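Local coordinates for protein alkaline serine protease (Thermobifida fusca, PDB 2PFE) that probably cleaves proteins as a secreted chymotrypsin-like serine endopeptidase of the alpha-lytic protease type, this chain being its protease domain, at residues S95-T103 / A133-W144; W144-S155 / T167-L175. All coordinates share one frame; numbering follows the deposited sequence.

In the fold
Both contacts lie in the six-stranded antiparallel barrel that forms the second half of this chymotrypsin-like fold, their centres about 9 Å apart. Contact 1 comes first along the chain and is complete before contact 2 opens; they meet at Trp144. In contact 1, strand 96-101 pairs with the start of strand 143-146 and flanks the loop before it, which holds Ser140, the predicted charge-relay serine. Contact 2 continues around the barrel through strands 149-157 and 164-171 to helix 172-179. The two contacts are also tied directly, Ala133 O lying 2.6 Å from Thr167 OG1. Both reach the bound sulfonyl inhibitor, and together they supply seven of the twelve residues lining its pocket, Ser140 among them.

Contact 1 of 2, residues S95-T103 / A133-W144; sequences SSVCRSGAT and ACAEGGDSGGPW. With AES (4-(2-aminoethyl)benzenesulfonyl fluoride), chain D.
With chi1 at 51°, Arg99 holds CG between its backbone N and carbonyl carbon, which carries the chain on from CB, already over the Trp144 indole, across the same ring face, CG near CH2 and CD near CZ2; bends at chi2 and chi3 then swing the guanidinium away toward the loop of Asp139. The CH-pi contact is nearly centred: CB stands 3.6 Å from the centroid of the six-membered ring of Trp144, 14° off its normal. Val97 packs at the ring edge.

The guanidinium works by two different means. NH1 donates to Cys134 O at 2.8 Å, a bent bond with 135° at the hydrogen. NH2 lies 3.1 Å from Asp139 OD2, but that oxygen sits well out of the guanidinium plane, so this salt bridge rests on charge rather than on a directed N-H. A water accepts from Arg99 NE and donates to Ser100 O and Asp139 O, stitching strand to loop.

Asp139 is gripped on both oxygens. Thr103 N reaches OD1 at 2.9 Å, nearly in line with the C-O bond, and Glu136 N meets OD2 on its anti side, tilted out of the carboxylate plane. Thr103 OG1 adds a bond of 2.7 Å to Gly137 O, in the carbonyl plane on a lone pair. Asp139 closes the type II turn 136-139 and opens the next, 139-142, containing Ser140, whose OG is bonded covalently to the inhibitor sulfur. Residues 138-142 form the Gly-Asp-Ser-Gly-Gly signature of chymotrypsin-like proteases.

Arg99 and Trp144 form an antiparallel non-hydrogen-bonded pair, followed by the bond from Ser100 N to Pro143 O at 3.0 Å. Thr104 bonds to both Arg99 NH1 and Asp139 OD2. On its other side strand 96-101 pairs with strand 105-113, to which Cys98 is also joined by its disulfide to Cys108.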
loop_
_atom_site.group_PDB
_atom_site.type_symbol
_atom_site.label_atom_id
_atom_site.label_comp_id
_atom_site.label_asym_id
_atom_site.label_seq_id
_atom_site.Cartn_x
_atom_site.Cartn_y
_atom_site.Cartn_z
ATOM N N SER A 95 -14.479 7.480 -9.094
ATOM C CA SER A 95 -14.658 7.726 -7.665
ATOM C C SER A 95 -13.516 8.563 -7.086
ATOM O O SER A 95 -12.379 8.477 -7.562
ATOM C CB SER A 95 -14.696 6.397 -6.911
ATOM O OG SER A 95 -14.925 6.614 -5.520
ATOM N N SER A 96 -13.801 9.330 -6.043
ATOM C CA SER A 96 -12.729 9.914 -5.249
ATOM C C SER A 96 -11.970 8.803 -4.539
ATOM O O SER A 96 -12.511 7.716 -4.262
ATOM C CB SER A 96 -13.323 10.873 -4.213
ATOM O OG SER A 96 -14.222 10.180 -3.374
ATOM N N VAL A 97 -10.716 9.088 -4.210
ATOM C CA VAL A 97 -9.901 8.146 -3.480
ATOM C C VAL A 97 -8.795 8.953 -2.799
ATOM O O VAL A 97 -8.404 10.025 -3.285
ATOM C CB VAL A 97 -9.344 7.057 -4.437
ATOM C CG1 VAL A 97 -8.345 7.654 -5.440
ATOM C CG2 VAL A 97 -8.738 5.876 -3.684
ATOM N N CYS A 98 -8.316 8.462 -1.661
ATOM C CA CYS A 98 -7.185 9.090 -0.981
ATOM C C CYS A 98 -6.148 8.049 -0.639
ATOM O O CYS A 98 -6.483 6.876 -0.440
ATOM C CB CYS A 98 -7.626 9.765 0.312
ATOM S SG CYS A 98 -8.875 11.085 0.123
ATOM N N ARG A 99 -4.893 8.484 -0.594
ATOM C CA ARG A 99 -3.774 7.646 -0.177
ATOM C C ARG A 99 -3.042 8.252 1.011
ATOM O O ARG A 99 -3.066 9.473 1.237
ATOM C CB ARG A 99 -2.781 7.409 -1.329
ATOM C CG ARG A 99 -2.299 8.663 -2.079
ATOM C CD ARG A 99 -0.861 8.501 -2.597
ATOM N NE ARG A 99 0.049 8.413 -1.467
ATOM C CZ ARG A 99 0.615 9.474 -0.892
ATOM N NH1 ARG A 99 0.453 10.691 -1.400
ATOM N NH2 ARG A 99 1.361 9.323 0.196
ATOM N N SER A 100 -2.414 7.367 1.779
ATOM C CA SER A 100 -1.597 7.744 2.923
ATOM C C SER A 100 -0.186 7.215 2.762
ATOM O O SER A 100 0.004 6.076 2.386
ATOM C CB SER A 100 -2.212 7.188 4.211
ATOM O OG SER A 100 -1.471 7.561 5.367
ATOM N N GLY A 101 0.809 8.050 3.059
ATOM C CA GLY A 101 2.200 7.593 2.999
ATOM C C GLY A 101 3.139 8.440 3.820
ATOM O O GLY A 101 2.820 9.570 4.174
ATOM N N ALA A 102 4.308 7.882 4.103
ATOM C CA ALA A 102 5.231 8.467 5.084
ATOM C C ALA A 102 5.851 9.779 4.651
ATOM O O ALA A 102 6.268 10.581 5.494
ATOM C CB ALA A 102 6.333 7.480 5.420
ATOM N N THR A 103 5.929 9.997 3.342
ATOM C CA THR A 103 6.603 11.187 2.840
ATOM C C THR A 103 5.659 12.379 2.662
ATOM O O THR A 103 5.984 13.505 3.062
ATOM C CB THR A 103 7.364 10.896 1.548
ATOM O OG1 THR A 103 8.342 9.899 1.820
ATOM C CG2 THR A 103 8.096 12.121 1.048
ATOM N N ALA A 133 -4.163 11.562 -7.822
ATOM C CA ALA A 133 -3.445 11.903 -6.601
ATOM C C ALA A 133 -1.941 11.927 -6.815
ATOM O O ALA A 133 -1.443 11.228 -7.695
ATOM C CB ALA A 133 -3.799 10.913 -5.499
ATOM N N CYS A 134 -1.225 12.729 -6.025
ATOM C CA CYS A 134 0.237 12.788 -6.118
ATOM C C CYS A 134 0.887 11.867 -5.085
ATOM O O CYS A 134 0.248 11.471 -4.109
ATOM C CB CYS A 134 0.723 14.216 -5.902
ATOM S SG CYS A 134 0.318 14.859 -4.216
ATOM N N ALA A 135 2.164 11.553 -5.295
ATOM C CA ALA A 135 2.943 10.769 -4.340
ATOM C C ALA A 135 4.406 11.083 -4.552
ATOM O O ALA A 135 4.793 11.597 -5.614
ATOM C CB ALA A 135 2.705 9.257 -4.523
ATOM N N GLU A 136 5.222 10.712 -3.568
ATOM C CA GLU A 136 6.673 10.862 -3.655
ATOM C C GLU A 136 7.371 9.636 -3.076
ATOM O O GLU A 136 6.752 8.819 -2.374
ATOM C CB GLU A 136 7.121 12.134 -2.927
ATOM C CG GLU A 136 6.572 13.406 -3.541
ATOM C CD GLU A 136 6.899 14.625 -2.735
ATOM O OE1 GLU A 136 7.782 14.515 -1.845
ATOM O OE2 GLU A 136 6.275 15.690 -2.993
ATOM N N GLY A 137 8.677 9.533 -3.319
ATOM C CA GLY A 137 9.425 8.387 -2.841
ATOM C C GLY A 137 9.234 8.280 -1.331
ATOM O O GLY A 137 9.228 9.295 -0.622
ATOM N N GLY A 138 9.071 7.052 -0.839
ATOM C CA GLY A 138 8.789 6.780 0.571
ATOM C C GLY A 138 7.318 6.464 0.771
ATOM O O GLY A 138 6.962 5.803 1.762
ATOM N N ASP A 139 6.464 6.951 -0.144
ATOM C CA ASP A 139 5.016 6.721 -0.038
ATOM C C ASP A 139 4.623 5.336 -0.550
ATOM O O ASP A 139 3.481 4.921 -0.389
ATOM C CB ASP A 139 4.207 7.757 -0.833
ATOM C CG ASP A 139 4.237 9.153 -0.220
ATOM O OD1 ASP A 139 4.377 9.302 1.027
ATOM O OD2 ASP A 139 4.070 10.131 -1.001
ATOM N N SER A 140 5.536 4.653 -1.239
ATOM C CA SER A 140 5.190 3.412 -1.929
ATOM C C SER A 140 4.774 2.337 -0.934
ATOM O O SER A 140 5.347 2.238 0.136
ATOM C CB SER A 140 6.345 2.950 -2.805
ATOM O OG SER A 140 6.755 4.022 -3.656
ATOM N N GLY A 141 3.757 1.565 -1.303
ATOM C CA GLY A 141 3.213 0.549 -0.447
ATOM C C GLY A 141 2.011 1.008 0.358
ATOM O O GLY A 141 1.249 0.172 0.858
ATOM N N GLY A 142 1.843 2.327 0.476
ATOM C CA GLY A 142 0.835 2.895 1.357
ATOM C C GLY A 142 -0.578 2.662 0.862
ATOM O O GLY A 142 -0.806 2.415 -0.316
ATOM N N PRO A 143 -1.550 2.772 1.762
ATOM C CA PRO A 143 -2.928 2.402 1.466
ATOM C C PRO A 143 -3.709 3.462 0.704
ATOM O O PRO A 143 -3.450 4.673 0.855
ATOM C CB PRO A 143 -3.536 2.263 2.864
ATOM C CG PRO A 143 -2.802 3.320 3.692
ATOM C CD PRO A 143 -1.376 3.207 3.162
ATOM N N TRP A 144 -4.714 2.990 -0.024
ATOM C CA TRP A 144 -5.693 3.824 -0.722
ATOM C C TRP A 144 -7.054 3.474 -0.171
ATOM O O TRP A 144 -7.375 2.284 -0.028
ATOM C CB TRP A 144 -5.668 3.528 -2.232
ATOM C CG TRP A 144 -4.392 3.973 -2.860
ATOM C CD1 TRP A 144 -3.167 3.405 -2.697
ATOM C CD2 TRP A 144 -4.192 5.117 -3.731
ATOM N NE1 TRP A 144 -2.211 4.115 -3.392
ATOM C CE2 TRP A 144 -2.809 5.168 -4.033
ATOM C CE3 TRP A 144 -5.042 6.109 -4.255
ATOM C CZ2 TRP A 144 -2.252 6.136 -4.871
ATOM C CZ3 TRP A 144 -4.479 7.110 -5.070
ATOM C CH2 TRP A 144 -3.091 7.101 -5.374
HETATM C C3 AES D . 8.035 7.837 -6.616
HETATM C C2 AES D . 7.749 6.681 -5.884
HETATM C C1 AES D . 6.420 6.357 -5.610
HETATM S S AES D . 5.943 4.943 -4.668
HETATM O O1S AES D . 5.162 3.931 -5.450
HETATM O O2S AES D . 4.801 5.798 -3.593
HETATM C C6 AES D . 5.392 7.199 -6.036
HETATM C C5 AES D . 5.678 8.345 -6.768
HETATM C C4 AES D . 6.997 8.677 -7.058
HETATM C C7 AES D . 7.230 9.950 -7.861
HETATM C C8 AES D . 8.576 9.959 -8.582
HETATM N N8 AES D . 8.502 10.751 -9.795
HETATM O O HOH W 1 0.998 6.019 -0.229
#

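Contact 2 of 2, residues W144-S155 / T167-L175; sequences WLTGSQAQGVTS and TFFQPINPL. With AES (4-(2-aminoethyl)benzenesulfonyl fluoride), chain D.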
loop_
_atom_site.group_PDB
_atom_site.type_symbol
_atom_site.label_atom_id
_atom_site.label_comp_id
_atom_site.label_asym_id
_atom_site.label_seq_id
_atom_site.Cartn_x
_atom_site.Cartn_y
_atom_site.Cartn_z
ATOM N N TRP A 144 -4.714 2.990 -0.024
ATOM C CA TRP A 144 -5.693 3.824 -0.722
ATOM C C TRP A 144 -7.054 3.474 -0.171
ATOM O O TRP A 144 -7.375 2.284 -0.028
ATOM C CB TRP A 144 -5.668 3.528 -2.232
ATOM C CG TRP A 144 -4.392 3.973 -2.860
ATOM C CD1 TRP A 144 -3.167 3.405 -2.697
ATOM C CD2 TRP A 144 -4.192 5.117 -3.731
ATOM N NE1 TRP A 144 -2.211 4.115 -3.392
ATOM C CE2 TRP A 144 -2.809 5.168 -4.033
ATOM C CE3 TRP A 144 -5.042 6.109 -4.255
ATOM C CZ2 TRP A 144 -2.252 6.136 -4.871
ATOM C CZ3 TRP A 144 -4.479 7.110 -5.070
ATOM C CH2 TRP A 144 -3.091 7.101 -5.374
ATOM N N LEU A 145 -7.831 4.505 0.136
ATOM C CA LEU A 145 -9.177 4.371 0.691
ATOM C C LEU A 145 -10.180 5.200 -0.084
ATOM O O LEU A 145 -9.901 6.352 -0.486
ATOM C CB LEU A 145 -9.218 4.822 2.163
ATOM C CG LEU A 145 -8.530 3.951 3.211
ATOM C CD1 LEU A 145 -8.376 4.762 4.495
ATOM C CD2 LEU A 145 -9.296 2.676 3.439
ATOM N N THR A 146 -11.335 4.603 -0.323
ATOM C CA THR A 146 -12.508 5.377 -0.692
ATOM C C THR A 146 -13.446 5.216 0.489
ATOM O O THR A 146 -13.997 4.128 0.716
ATOM C CB THR A 146 -13.141 4.887 -2.003
ATOM O OG1 THR A 146 -12.176 5.033 -3.057
ATOM C CG2 THR A 146 -14.387 5.718 -2.328
ATOM N N GLY A 147 -13.612 6.292 1.257
ATOM C CA GLY A 147 -14.301 6.202 2.557
ATOM C C GLY A 147 -13.569 5.225 3.462
ATOM O O GLY A 147 -12.360 5.352 3.668
ATOM N N SER A 148 -14.288 4.226 3.975
ATOM C CA SER A 148 -13.673 3.193 4.821
ATOM C C SER A 148 -13.280 1.907 4.056
ATOM O O SER A 148 -12.915 0.883 4.657
ATOM C CB SER A 148 -14.619 2.850 5.964
ATOM O OG SER A 148 -15.802 2.305 5.422
ATOM N N GLN A 149 -13.329 1.968 2.727
ATOM C CA GLN A 149 -13.069 0.792 1.895
ATOM C C GLN A 149 -11.674 0.807 1.265
ATOM O O GLN A 149 -11.331 1.713 0.483
ATOM C CB GLN A 149 -14.143 0.641 0.805
ATOM C CG GLN A 149 -15.579 0.533 1.374
ATOM C CD GLN A 149 -15.833 -0.731 2.195
ATOM O OE1 GLN A 149 -15.244 -1.780 1.955
ATOM N NE2 GLN A 149 -16.737 -0.630 3.169
ATOM N N ALA A 150 -10.870 -0.200 1.621
ATOM C CA ALA A 150 -9.521 -0.383 1.084
ATOM C C ALA A 150 -9.580 -0.577 -0.427
ATOM O O ALA A 150 -10.400 -1.359 -0.925
ATOM C CB ALA A 150 -8.866 -1.598 1.740
ATOM N N GLN A 151 -8.710 0.129 -1.149
ATOM C CA GLN A 151 -8.639 0.085 -2.619
ATOM C C GLN A 151 -7.368 -0.529 -3.175
ATOM O O GLN A 151 -7.437 -1.197 -4.211
ATOM C CB GLN A 151 -8.804 1.488 -3.232
ATOM C CG GLN A 151 -10.142 2.154 -2.897
ATOM C CD GLN A 151 -11.333 1.311 -3.283
ATOM O OE1 GLN A 151 -11.411 0.855 -4.421
ATOM N NE2 GLN A 151 -12.264 1.085 -2.343
ATOM N N GLY A 152 -6.218 -0.268 -2.536
ATOM C CA GLY A 152 -4.951 -0.656 -3.132
ATOM C C GLY A 152 -3.781 -0.161 -2.334
ATOM O O GLY A 152 -3.967 0.439 -1.272
ATOM N N VAL A 153 -2.596 -0.436 -2.866
ATOM C CA VAL A 153 -1.352 0.036 -2.303
ATOM C C VAL A 153 -0.564 0.789 -3.373
ATOM O O VAL A 153 -0.604 0.434 -4.555
ATOM C CB VAL A 153 -0.513 -1.127 -1.701
ATOM C CG1 VAL A 153 -1.247 -1.758 -0.509
ATOM C CG2 VAL A 153 -0.230 -2.182 -2.734
ATOM N N THR A 154 0.174 1.814 -2.954
ATOM C CA THR A 154 0.857 2.671 -3.915
ATOM C C THR A 154 1.970 1.928 -4.655
ATOM O O THR A 154 2.893 1.363 -4.040
ATOM C CB THR A 154 1.449 3.902 -3.230
ATOM O OG1 THR A 154 0.394 4.581 -2.528
ATOM C CG2 THR A 154 2.071 4.857 -4.270
ATOM N N SER A 155 1.894 1.964 -5.987
ATOM C CA SER A 155 2.881 1.295 -6.838
ATOM C C SER A 155 3.897 2.232 -7.475
ATOM O O SER A 155 5.075 1.875 -7.582
ATOM C CB SER A 155 2.167 0.488 -7.941
ATOM O OG SER A 155 3.064 -0.098 -8.888
ATOM N N THR A 167 -0.548 8.991 -10.061
ATOM C CA THR A 167 -0.081 7.882 -9.243
ATOM C C THR A 167 -0.887 6.669 -9.564
ATOM O O THR A 167 -2.101 6.755 -9.718
ATOM C CB THR A 167 -0.363 8.180 -7.793
ATOM O OG1 THR A 167 -1.726 8.649 -7.766
ATOM C CG2 THR A 167 0.621 9.199 -7.280
ATOM N N PHE A 168 -0.204 5.541 -9.563
ATOM C CA PHE A 168 -0.775 4.229 -9.830
ATOM C C PHE A 168 -0.832 3.419 -8.535
ATOM O O PHE A 168 0.137 3.401 -7.771
ATOM C CB PHE A 168 0.079 3.487 -10.867
ATOM C CG PHE A 168 0.085 4.144 -12.195
ATOM C CD1 PHE A 168 1.046 5.095 -12.531
ATOM C CD2 PHE A 168 -0.890 3.822 -13.112
ATOM C CE1 PHE A 168 1.027 5.703 -13.805
ATOM C CE2 PHE A 168 -0.915 4.403 -14.379
ATOM C CZ PHE A 168 0.015 5.345 -14.719
ATOM N N PHE A 169 -1.930 2.701 -8.339
ATOM C CA PHE A 169 -2.016 1.721 -7.269
ATOM C C PHE A 169 -2.252 0.287 -7.746
ATOM O O PHE A 169 -2.909 0.063 -8.754
ATOM C CB PHE A 169 -2.981 2.164 -6.139
ATOM C CG PHE A 169 -4.464 2.117 -6.453
ATOM C CD1 PHE A 169 -5.151 0.905 -6.466
ATOM C CD2 PHE A 169 -5.204 3.314 -6.579
ATOM C CE1 PHE A 169 -6.530 0.872 -6.640
ATOM C CE2 PHE A 169 -6.574 3.290 -6.754
ATOM C CZ PHE A 169 -7.254 2.063 -6.775
ATOM N N GLN A 170 -1.693 -0.646 -6.974
ATOM C CA GLN A 170 -1.962 -2.073 -7.119
ATOM C C GLN A 170 -3.245 -2.333 -6.334
ATOM O O GLN A 170 -3.264 -2.142 -5.132
ATOM C CB GLN A 170 -0.768 -2.842 -6.522
ATOM C CG GLN A 170 -1.052 -4.261 -6.091
ATOM C CD GLN A 170 -1.397 -5.164 -7.266
ATOM O OE1 GLN A 170 -2.510 -5.696 -7.357
ATOM N NE2 GLN A 170 -0.452 -5.322 -8.189
ATOM N N PRO A 171 -4.335 -2.739 -7.005
ATOM C CA PRO A 171 -5.583 -3.049 -6.303
ATOM C C PRO A 171 -5.386 -4.085 -5.183
ATOM O O PRO A 171 -4.556 -5.012 -5.300
ATOM C CB PRO A 171 -6.515 -3.554 -7.421
ATOM C CG PRO A 171 -5.985 -2.839 -8.639
ATOM C CD PRO A 171 -4.483 -2.881 -8.463
ATOM N N ILE A 172 -6.106 -3.881 -4.087
ATOM C CA ILE A 172 -5.877 -4.677 -2.883
ATOM C C ILE A 172 -6.435 -6.084 -2.959
ATOM O O ILE A 172 -5.802 -7.027 -2.481
ATOM C CB ILE A 172 -6.367 -3.960 -1.602
ATOM C CG1 ILE A 172 -5.930 -4.705 -0.328
ATOM C CG2 ILE A 172 -7.888 -3.757 -1.597
ATOM C CD1 ILE A 172 -4.421 -4.819 -0.148
ATOM N N ASN A 173 -7.594 -6.248 -3.583
ATOM C CA ASN A 173 -8.206 -7.557 -3.600
ATOM C C ASN A 173 -7.385 -8.648 -4.310
ATOM O O ASN A 173 -7.310 -9.766 -3.791
ATOM C CB ASN A 173 -9.657 -7.477 -4.071
ATOM C CG ASN A 173 -10.569 -6.861 -3.024
ATOM O OD1 ASN A 173 -10.290 -6.902 -1.819
ATOM N ND2 ASN A 173 -11.656 -6.262 -3.481
ATOM N N PRO A 174 -6.785 -8.345 -5.486
ATOM C CA PRO A 174 -5.868 -9.318 -6.081
ATOM C C PRO A 174 -4.684 -9.680 -5.180
ATOM O O PRO A 174 -4.216 -10.810 -5.224
ATOM C CB PRO A 174 -5.381 -8.614 -7.352
ATOM C CG PRO A 174 -6.484 -7.696 -7.707
ATOM C CD PRO A 174 -6.972 -7.184 -6.382
ATOM N N LEU A 175 -4.203 -8.721 -4.390
ATOM C CA LEU A 175 -3.074 -8.937 -3.496
ATOM C C LEU A 175 -3.498 -9.908 -2.375
ATOM O O LEU A 175 -2.812 -10.895 -2.089
ATOM C CB LEU A 175 -2.587 -7.585 -2.934
ATOM C CG LEU A 175 -1.356 -7.596 -2.019
ATOM C CD1 LEU A 175 -0.730 -6.200 -1.988
ATOM C CD2 LEU A 175 -1.693 -8.049 -0.618
HETATM C C3 AES D . 8.035 7.837 -6.616
HETATM C C2 AES D . 7.749 6.681 -5.884
HETATM C C1 AES D . 6.420 6.357 -5.610
HETATM S S AES D . 5.943 4.943 -4.668
HETATM O O1S AES D . 5.162 3.931 -5.450
HETATM O O2S AES D . 4.801 5.798 -3.593
HETATM C C6 AES D . 5.392 7.199 -6.036
HETATM C C5 AES D . 5.678 8.345 -6.768
HETATM C C4 AES D . 6.997 8.677 -7.058
HETATM C C7 AES D . 7.230 9.950 -7.861
HETATM C C8 AES D . 8.576 9.959 -8.582
HETATM N N8 AES D . 8.502 10.751 -9.795
#
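Strands 149-155 and 167-171 run antiparallel at 136° between their directions, with Val153 and Gln170 as the hydrogen-bonded pair: Val153 N to Gln170 O and Gln170 N to Val153 O are both 2.9 Å. Ser155 N to Phe168 O and Ile172 N to Gln151 O extend the pairing at either end; in the latter the donor stands well above the carbonyl plane.

Phe169, with CG between its backbone N and carbonyl carbon (chi1 73°), turns its ring against the indole of Trp144. Its CB lies 3.6 Å from the centroid of the five-membered ring, over the face opposite Arg99 CB, while CD2 approaches Trp144 CD2 at 3.5 Å. The ring planes, 37° apart, meet obliquely. Phe169 CD1 comes to 3.7 Å from Gly152 CA, close packing where glycine brings no side chain. Thr167 OG1, hydrogen-bonded to Ala133 O, reaches the indole edge 3.2 Å from Trp144 CH2. Trp144 NE1 donates to Thr154 OG1, and Thr154 CG2 comes 3.0 Å from inhibitor O2S.

On the sheet face of Val153 and Gln170, these side chains lie side by side, and Leu175 CD1 meets Val153 CG2. Ser155 OG bonds to Asp59, predicted to belong to the charge relay. Strand 128-131 touches Phe169 through Thr129 and Thr131, while Met60 of strand 60-65, in the other sheet, packs against Gln170 and Leu175.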